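Local coordinates for translation initiation factor eIF-2B (Pyrococcus horikoshii, PDB 1VB5), which is the regulatory subunit of archaeal initiation factor 2B, which probably catalyses exchange of initiation factor 2-bound GDP for GTP, at residues Ile48-Leu51 with Arg52-Val56; Gly20-Trp23 with Leu24-Gly28; Ile80-Ser83 with Arg84-Phe88. All coordinates share one frame; numbering follows the deposited sequence.

In the fold
All three contacts are i to i+4 turns in separate helices of the helical region that precedes the mixed sheet: interaction 2 opens helix 21-38, interaction 1 lies in helix 41-58 and interaction 3 near the start of helix 78-106. Each has a buried and a solvent flank. Interaction 2 lies closest to the chain's centre, about 9 Å away, and is built on an indole face; the others lie 20 and 22 Å out and combine aliphatic contacts with charged rims. Interactions 1 and 2 both pack against helix 4-14, interactions 1 and 3 both on helix 21-38 and on each other: Ile48 CD1 lies 3.9 Å from Leu81 CD2.

Interaction 1. Residues Ile48-Leu51 with Arg52-Val56; sequences IMEL and REEVV
Leu51 and Val55, one turn apart in helix 41-58, form the close-packed side of this contact. The leucine's CG stands anti to its own backbone N (chi1 -175°), near Val55, and chi2 (53°) turns CD1 to within 3.5 Å of Val55 CG2; the two side chains cross at a slant. That pair is tighter than usual for carbons, but Val55 CG2 is also modelled too near Leu51 O, so the exact fit there is doubtful. Phe32 of helix 21-38 touches both residues, and Ile48, also buried, meets Leu35 of that helix. Beneath the side chains run helical backbone bonds: Arg52 N gives a hydrogen bond of 2.9 Å to Ile48 O, and Glu54 N one of 3.0 Å to Glu50 O, nearly straight at 166°. On the outer flank the bond from Glu53 N to Met49 O is weak at 3.4 Å. Here the contact is loose. Glu50 and Glu54 come no nearer through their side chains than CG to CG, 4.3 Å, and Glu50 OE2 and Glu54 OE2 stay 5.5 Å apart; Lys57 takes Glu54 OE2 in a salt bridge. Arg52 lies between these extremes: its CG rests 3.3 Å from Ile48 O, and the chain then runs extended to set NH2 on Ile72 O, with a weak bond from NE to Ala69 O. Apolar packing thus binds one side of the turn to the surrounding helices, including Leu65 of helix 63-71, while the two glutamates are likely to repel each other mildly, an effect that Lys57 would probably ease.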
loop_
_atom_site.group_PDB
_atom_site.type_symbol
_atom_site.label_atom_id
_atom_site.label_comp_id
_atom_site.label_asym_id
_atom_site.label_seq_id
_atom_site.Cartn_x
_atom_site.Cartn_y
_atom_site.Cartn_z
ATOM N N ILE B 48 -25.319 -15.156 -28.512
ATOM C CA ILE B 48 -25.528 -14.184 -27.449
ATOM C C ILE B 48 -25.349 -14.860 -26.088
ATOM O O ILE B 48 -24.831 -14.260 -25.146
ATOM C CB ILE B 48 -26.937 -13.554 -27.544
ATOM C CG1 ILE B 48 -27.077 -12.815 -28.881
ATOM C CG2 ILE B 48 -27.162 -12.585 -26.392
ATOM C CD1 ILE B 48 -28.444 -12.206 -29.115
ATOM N N MET B 49 -25.776 -16.114 -25.998
ATOM C CA MET B 49 -25.649 -16.880 -24.762
ATOM C C MET B 49 -24.174 -17.095 -24.449
ATOM O O MET B 49 -23.748 -16.988 -23.300
ATOM C CB MET B 49 -26.337 -18.238 -24.910
ATOM C CG MET B 49 -27.843 -18.163 -25.057
ATOM S SD MET B 49 -28.665 -17.844 -23.492
ATOM C CE MET B 49 -29.258 -19.497 -23.101
ATOM N N GLU B 50 -23.399 -17.399 -25.484
ATOM C CA GLU B 50 -21.974 -17.635 -25.324
ATOM C C GLU B 50 -21.225 -16.346 -25.005
ATOM O O GLU B 50 -20.339 -16.337 -24.153
ATOM C CB GLU B 50 -21.398 -18.277 -26.593
ATOM C CG GLU B 50 -19.924 -18.650 -26.478
ATOM C CD GLU B 50 -19.434 -19.494 -27.644
ATOM O OE1 GLU B 50 -19.468 -19.006 -28.795
ATOM O OE2 GLU B 50 -19.014 -20.649 -27.407
ATOM N N LEU B 51 -21.579 -15.258 -25.686
ATOM C CA LEU B 51 -20.917 -13.982 -25.444
ATOM C C LEU B 51 -21.247 -13.481 -24.039
ATOM O O LEU B 51 -20.411 -12.862 -23.383
ATOM C CB LEU B 51 -21.336 -12.943 -26.490
ATOM C CG LEU B 51 -20.597 -11.604 -26.397
ATOM C CD1 LEU B 51 -19.093 -11.845 -26.407
ATOM C CD2 LEU B 51 -21.001 -10.704 -27.556
ATOM N N ARG B 52 -22.468 -13.748 -23.581
ATOM C CA ARG B 52 -22.882 -13.349 -22.241
ATOM C C ARG B 52 -21.874 -13.898 -21.235
ATOM O O ARG B 52 -21.443 -13.201 -20.314
ATOM C CB ARG B 52 -24.258 -13.929 -21.906
ATOM C CG ARG B 52 -25.440 -13.026 -22.190
ATOM C CD ARG B 52 -26.717 -13.676 -21.681
ATOM N NE ARG B 52 -27.856 -12.764 -21.731
ATOM C CZ ARG B 52 -29.070 -13.060 -21.274
ATOM N NH1 ARG B 52 -29.309 -14.245 -20.730
ATOM N NH2 ARG B 52 -30.048 -12.167 -21.366
ATOM N N GLU B 53 -21.504 -15.159 -21.433
ATOM C CA GLU B 53 -20.570 -15.841 -20.553
ATOM C C GLU B 53 -19.131 -15.355 -20.703
ATOM O O GLU B 53 -18.457 -15.092 -19.710
ATOM C CB GLU B 53 -20.650 -17.344 -20.804
ATOM C CG GLU B 53 -19.971 -18.189 -19.752
ATOM C CD GLU B 53 -20.482 -19.615 -19.749
ATOM O OE1 GLU B 53 -19.952 -20.439 -18.970
ATOM O OE2 GLU B 53 -21.420 -19.908 -20.523
ATOM N N GLU B 54 -18.665 -15.226 -21.941
ATOM C CA GLU B 54 -17.302 -14.772 -22.194
ATOM C C GLU B 54 -17.053 -13.353 -21.692
ATOM O O GLU B 54 -15.974 -13.048 -21.189
ATOM C CB GLU B 54 -16.988 -14.844 -23.692
ATOM C CG GLU B 54 -17.058 -16.248 -24.269
ATOM C CD GLU B 54 -16.188 -17.232 -23.509
ATOM O OE1 GLU B 54 -14.965 -16.995 -23.411
ATOM O OE2 GLU B 54 -16.730 -18.241 -23.010
ATOM N N VAL B 55 -18.050 -12.487 -21.838
ATOM C CA VAL B 55 -17.929 -11.102 -21.399
ATOM C C VAL B 55 -17.745 -11.024 -19.886
ATOM O O VAL B 55 -16.931 -10.250 -19.391
ATOM C CB VAL B 55 -19.174 -10.284 -21.801
ATOM C CG1 VAL B 55 -19.086 -8.883 -21.231
ATOM C CG2 VAL B 55 -19.279 -10.218 -23.315
ATOM N N VAL B 56 -18.506 -11.831 -19.157
ATOM C CA VAL B 56 -18.418 -11.857 -17.705
ATOM C C VAL B 56 -17.089 -12.468 -17.251
ATOM O O VAL B 56 -16.540 -12.067 -16.224
ATOM C CB VAL B 56 -19.599 -12.656 -17.098
ATOM C CG1 VAL B 56 -19.364 -12.914 -15.620
ATOM C CG2 VAL B 56 -20.896 -11.872 -17.282
#

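Interaction 2. Residues Gly20-Trp23 with Leu24-Gly28; sequences GASW and LAKKG
Lys27 lies across one face of the Trp23 indole, one helical turn further along. Its chi1 of -58° sets CG over the six-membered ring, 3.4 Å from the centroid and only 8° off the normal, a clear CH-pi contact. Two successive kinks beyond CG keep CD and CE along the ring, CD at 3.4 Å from Trp23 CZ2, while NZ reaches on to a salt bridge with Glu12. Leu24 meets the same ring differently: its CD2 lies 3.6 Å from Trp23 CZ3, with CE3 close by. Behind them Lys27 N donates to Trp23 O at 3.1 Å in the carbonyl plane, tying backbone and side-chain contacts into one turn. With an alanine at Trp23, the Lys27 methylenes would probably lose the aromatic face they lie on and a gap would open beside Leu24 CD2, leaving the lysine held mainly from its Glu12 end. The carbonyl O of Gly20, the N-cap residue, accepts from Leu24 N at 3.2 Å. These first two turns of helix 21-38 are flanked by two helices: helix 4-14 meets Trp23, Leu24 and Lys27, while helix 78-106 packs on Ala25 and Lys26 and sends Lys96 to Ser22 OG.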
loop_
_atom_site.group_PDB
_atom_site.type_symbol
_atom_site.label_atom_id
_atom_site.label_comp_id
_atom_site.label_asym_id
_atom_site.label_seq_id
_atom_site.Cartn_x
_atom_site.Cartn_y
_atom_site.Cartn_z
ATOM N N GLY B 20 -10.492 1.371 -16.460
ATOM C CA GLY B 20 -11.217 0.428 -15.628
ATOM C C GLY B 20 -12.570 -0.065 -16.107
ATOM O O GLY B 20 -12.810 -0.208 -17.305
ATOM N N ALA B 21 -13.450 -0.332 -15.147
ATOM C CA ALA B 21 -14.796 -0.827 -15.413
ATOM C C ALA B 21 -15.454 -0.167 -16.626
ATOM O O ALA B 21 -15.664 -0.812 -17.651
ATOM C CB ALA B 21 -15.668 -0.633 -14.176
ATOM N N SER B 22 -15.775 1.115 -16.500
ATOM C CA SER B 22 -16.415 1.865 -17.574
ATOM C C SER B 22 -15.919 1.485 -18.971
ATOM O O SER B 22 -16.705 1.069 -19.820
ATOM C CB SER B 22 -16.216 3.364 -17.347
ATOM O OG SER B 22 -16.741 4.111 -18.428
ATOM N N TRP B 23 -14.616 1.622 -19.208
ATOM C CA TRP B 23 -14.046 1.298 -20.512
ATOM C C TRP B 23 -14.376 -0.129 -20.947
ATOM O O TRP B 23 -14.794 -0.355 -22.086
ATOM C CB TRP B 23 -12.528 1.475 -20.494
ATOM C CG TRP B 23 -11.886 1.260 -21.840
ATOM C CD1 TRP B 23 -11.773 2.172 -22.850
ATOM C CD2 TRP B 23 -11.294 0.046 -22.326
ATOM N NE1 TRP B 23 -11.147 1.603 -23.935
ATOM C CE2 TRP B 23 -10.843 0.301 -23.642
ATOM C CE3 TRP B 23 -11.102 -1.231 -21.780
ATOM C CZ2 TRP B 23 -10.209 -0.676 -24.420
ATOM C CZ3 TRP B 23 -10.471 -2.203 -22.556
ATOM C CH2 TRP B 23 -10.033 -1.918 -23.861
ATOM N N LEU B 24 -14.177 -1.090 -20.046
ATOM C CA LEU B 24 -14.462 -2.488 -20.357
ATOM C C LEU B 24 -15.915 -2.666 -20.749
ATOM O O LEU B 24 -16.231 -3.419 -21.672
ATOM C CB LEU B 24 -14.160 -3.392 -19.157
ATOM C CG LEU B 24 -12.703 -3.753 -18.880
ATOM C CD1 LEU B 24 -12.660 -4.738 -17.723
ATOM C CD2 LEU B 24 -12.064 -4.370 -20.117
ATOM N N ALA B 25 -16.800 -1.978 -20.033
ATOM C CA ALA B 25 -18.225 -2.054 -20.309
ATOM C C ALA B 25 -18.486 -1.641 -21.755
ATOM O O ALA B 25 -19.271 -2.279 -22.457
ATOM C CB ALA B 25 -18.992 -1.149 -19.351
ATOM N N LYS B 26 -17.817 -0.580 -22.197
ATOM C CA LYS B 26 -17.978 -0.096 -23.563
ATOM C C LYS B 26 -17.521 -1.141 -24.573
ATOM O O LYS B 26 -18.206 -1.395 -25.561
ATOM C CB LYS B 26 -17.192 1.197 -23.772
ATOM C CG LYS B 26 -17.722 2.366 -22.972
ATOM C CD LYS B 26 -16.987 3.651 -23.306
ATOM C CE LYS B 26 -17.489 4.798 -22.443
ATOM N NZ LYS B 26 -16.780 6.072 -22.747
ATOM N N LYS B 27 -16.365 -1.747 -24.323
ATOM C CA LYS B 27 -15.836 -2.769 -25.219
ATOM C C LYS B 27 -16.778 -3.970 -25.243
ATOM O O LYS B 27 -16.957 -4.607 -26.281
ATOM C CB LYS B 27 -14.443 -3.214 -24.760
ATOM C CG LYS B 27 -13.416 -2.090 -24.684
ATOM C CD LYS B 27 -13.134 -1.476 -26.048
ATOM C CE LYS B 27 -12.470 -2.474 -26.987
ATOM N NZ LYS B 27 -12.092 -1.844 -28.287
ATOM N N GLY B 28 -17.372 -4.274 -24.094
ATOM C CA GLY B 28 -18.299 -5.389 -24.014
ATOM C C GLY B 28 -19.496 -5.131 -24.912
ATOM O O GLY B 28 -19.964 -6.027 -25.618
#

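Interaction 3. Residues Ile80-Ser83 with Arg84-Phe88; sequences ILKS and RALEF
Arg84 N donates to Ile80 O in the shortest hydrogen bond of this turn, 2.9 Å long and fairly straight at 162°. The same oxygen has Arg84 CG at 3.3 Å; the start of the side chain lies close beside the oxygen that its own amide binds. From there the side chains of Ile80 and Arg84 run side by side in one direction, with Ile80 CG2 at 4.1 Å from Arg84 CG, a light aliphatic touch. The arginine then bends at chi2 and chi3 (-70° and -71°), which swings its guanidinium away from the turn toward Phe71. NH2 bonds to Phe71 O and the group also makes a cation-pi contact with that ring, while NH1 makes a long, weak ion pair of 3.7 Å with Glu87 OE1. The stronger partner of the glutamate is Arg91, in a salt bridge at OE2. A second pair of side chains meets on another flank. Lys82 is extended throughout and crosses Leu86, whose CD1 lies 3.9 Å from Lys82 CE, so the methylenes of the lysine lie against the leucine methyl. Their backbones are joined as well, Leu86 N donating to Lys82 O at 3.0 Å. This early part of helix 78-106 is packed from several directions: Leu33 of helix 21-38 touches Lys82, Ala85 and Leu86; helix 41-58 meets Leu81 through Leu44; and helix 63-71 reaches Glu87 and Phe88 through Phe71 and Leu68.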
loop_
_atom_site.group_PDB
_atom_site.type_symbol
_atom_site.label_atom_id
_atom_site.label_comp_id
_atom_site.label_asym_id
_atom_site.label_seq_id
_atom_site.Cartn_x
_atom_site.Cartn_y
_atom_site.Cartn_z
ATOM N N ILE B 80 -32.799 -5.732 -32.671
ATOM C CA ILE B 80 -33.032 -5.646 -31.231
ATOM C C ILE B 80 -31.684 -5.700 -30.508
ATOM O O ILE B 80 -31.392 -4.866 -29.649
ATOM C CB ILE B 80 -33.923 -6.803 -30.721
ATOM C CG1 ILE B 80 -35.312 -6.729 -31.370
ATOM C CG2 ILE B 80 -34.051 -6.729 -29.199
ATOM C CD1 ILE B 80 -36.127 -5.497 -30.989
ATOM N N LEU B 81 -30.866 -6.685 -30.869
ATOM C CA LEU B 81 -29.547 -6.843 -30.272
ATOM C C LEU B 81 -28.781 -5.530 -30.349
ATOM O O LEU B 81 -28.267 -5.039 -29.344
ATOM C CB LEU B 81 -28.768 -7.940 -31.001
ATOM C CG LEU B 81 -27.303 -8.148 -30.604
ATOM C CD1 LEU B 81 -27.173 -8.268 -29.092
ATOM C CD2 LEU B 81 -26.773 -9.395 -31.289
ATOM N N LYS B 82 -28.713 -4.965 -31.551
ATOM C CA LYS B 82 -28.016 -3.708 -31.772
ATOM C C LYS B 82 -28.600 -2.586 -30.930
ATOM O O LYS B 82 -27.874 -1.862 -30.244
ATOM C CB LYS B 82 -28.086 -3.310 -33.251
ATOM C CG LYS B 82 -27.577 -1.897 -33.526
ATOM C CD LYS B 82 -27.644 -1.530 -35.002
ATOM C CE LYS B 82 -27.093 -0.127 -35.242
ATOM N NZ LYS B 82 -27.078 0.246 -36.688
ATOM N N SER B 83 -29.918 -2.442 -30.991
ATOM C CA SER B 83 -30.602 -1.390 -30.254
ATOM C C SER B 83 -30.349 -1.451 -28.745
ATOM O O SER B 83 -30.147 -0.424 -28.105
ATOM C CB SER B 83 -32.105 -1.452 -30.527
ATOM O OG SER B 83 -32.763 -0.347 -29.934
ATOM N N ARG B 84 -30.366 -2.651 -28.178
ATOM C CA ARG B 84 -30.140 -2.795 -26.747
ATOM C C ARG B 84 -28.699 -2.452 -26.368
ATOM O O ARG B 84 -28.464 -1.799 -25.351
ATOM C CB ARG B 84 -30.491 -4.215 -26.295
ATOM C CG ARG B 84 -31.987 -4.520 -26.381
ATOM C CD ARG B 84 -32.782 -3.757 -25.330
ATOM N NE ARG B 84 -32.522 -4.279 -23.990
ATOM C CZ ARG B 84 -33.066 -3.806 -22.872
ATOM N NH1 ARG B 84 -33.913 -2.783 -22.916
ATOM N NH2 ARG B 84 -32.768 -4.365 -21.704
ATOM N N ALA B 85 -27.738 -2.878 -27.181
ATOM C CA ALA B 85 -26.341 -2.584 -26.889
ATOM C C ALA B 85 -26.103 -1.076 -26.901
ATOM O O ALA B 85 -25.431 -0.538 -26.025
ATOM C CB ALA B 85 -25.435 -3.272 -27.898
ATOM N N LEU B 86 -26.668 -0.391 -27.891
ATOM C CA LEU B 86 -26.508 1.055 -27.992
ATOM C C LEU B 86 -27.202 1.776 -26.845
ATOM O O LEU B 86 -26.759 2.847 -26.416
ATOM C CB LEU B 86 -27.067 1.568 -29.324
ATOM C CG LEU B 86 -26.360 1.112 -30.606
ATOM C CD1 LEU B 86 -27.126 1.645 -31.818
ATOM C CD2 LEU B 86 -24.920 1.617 -30.619
ATOM N N GLU B 87 -28.294 1.197 -26.350
ATOM C CA GLU B 87 -29.020 1.815 -25.251
ATOM C C GLU B 87 -28.212 1.691 -23.962
ATOM O O GLU B 87 -28.211 2.602 -23.138
ATOM C CB GLU B 87 -30.390 1.166 -25.058
ATOM C CG GLU B 87 -31.336 2.031 -24.241
ATOM C CD GLU B 87 -32.530 1.262 -23.713
ATOM O OE1 GLU B 87 -33.128 0.478 -24.485
ATOM O OE2 GLU B 87 -32.879 1.450 -22.525
ATOM N N PHE B 88 -27.535 0.559 -23.787
ATOM C CA PHE B 88 -26.711 0.353 -22.599
ATOM C C PHE B 88 -25.646 1.449 -22.601
ATOM O O PHE B 88 -25.419 2.116 -21.590
ATOM C CB PHE B 88 -26.034 -1.019 -22.630
ATOM C CG PHE B 88 -25.387 -1.404 -21.322
ATOM C CD1 PHE B 88 -26.129 -2.008 -20.315
ATOM C CD2 PHE B 88 -24.043 -1.121 -21.083
ATOM C CE1 PHE B 88 -25.545 -2.324 -19.082
ATOM C CE2 PHE B 88 -23.450 -1.431 -19.856
ATOM C CZ PHE B 88 -24.203 -2.033 -18.856
#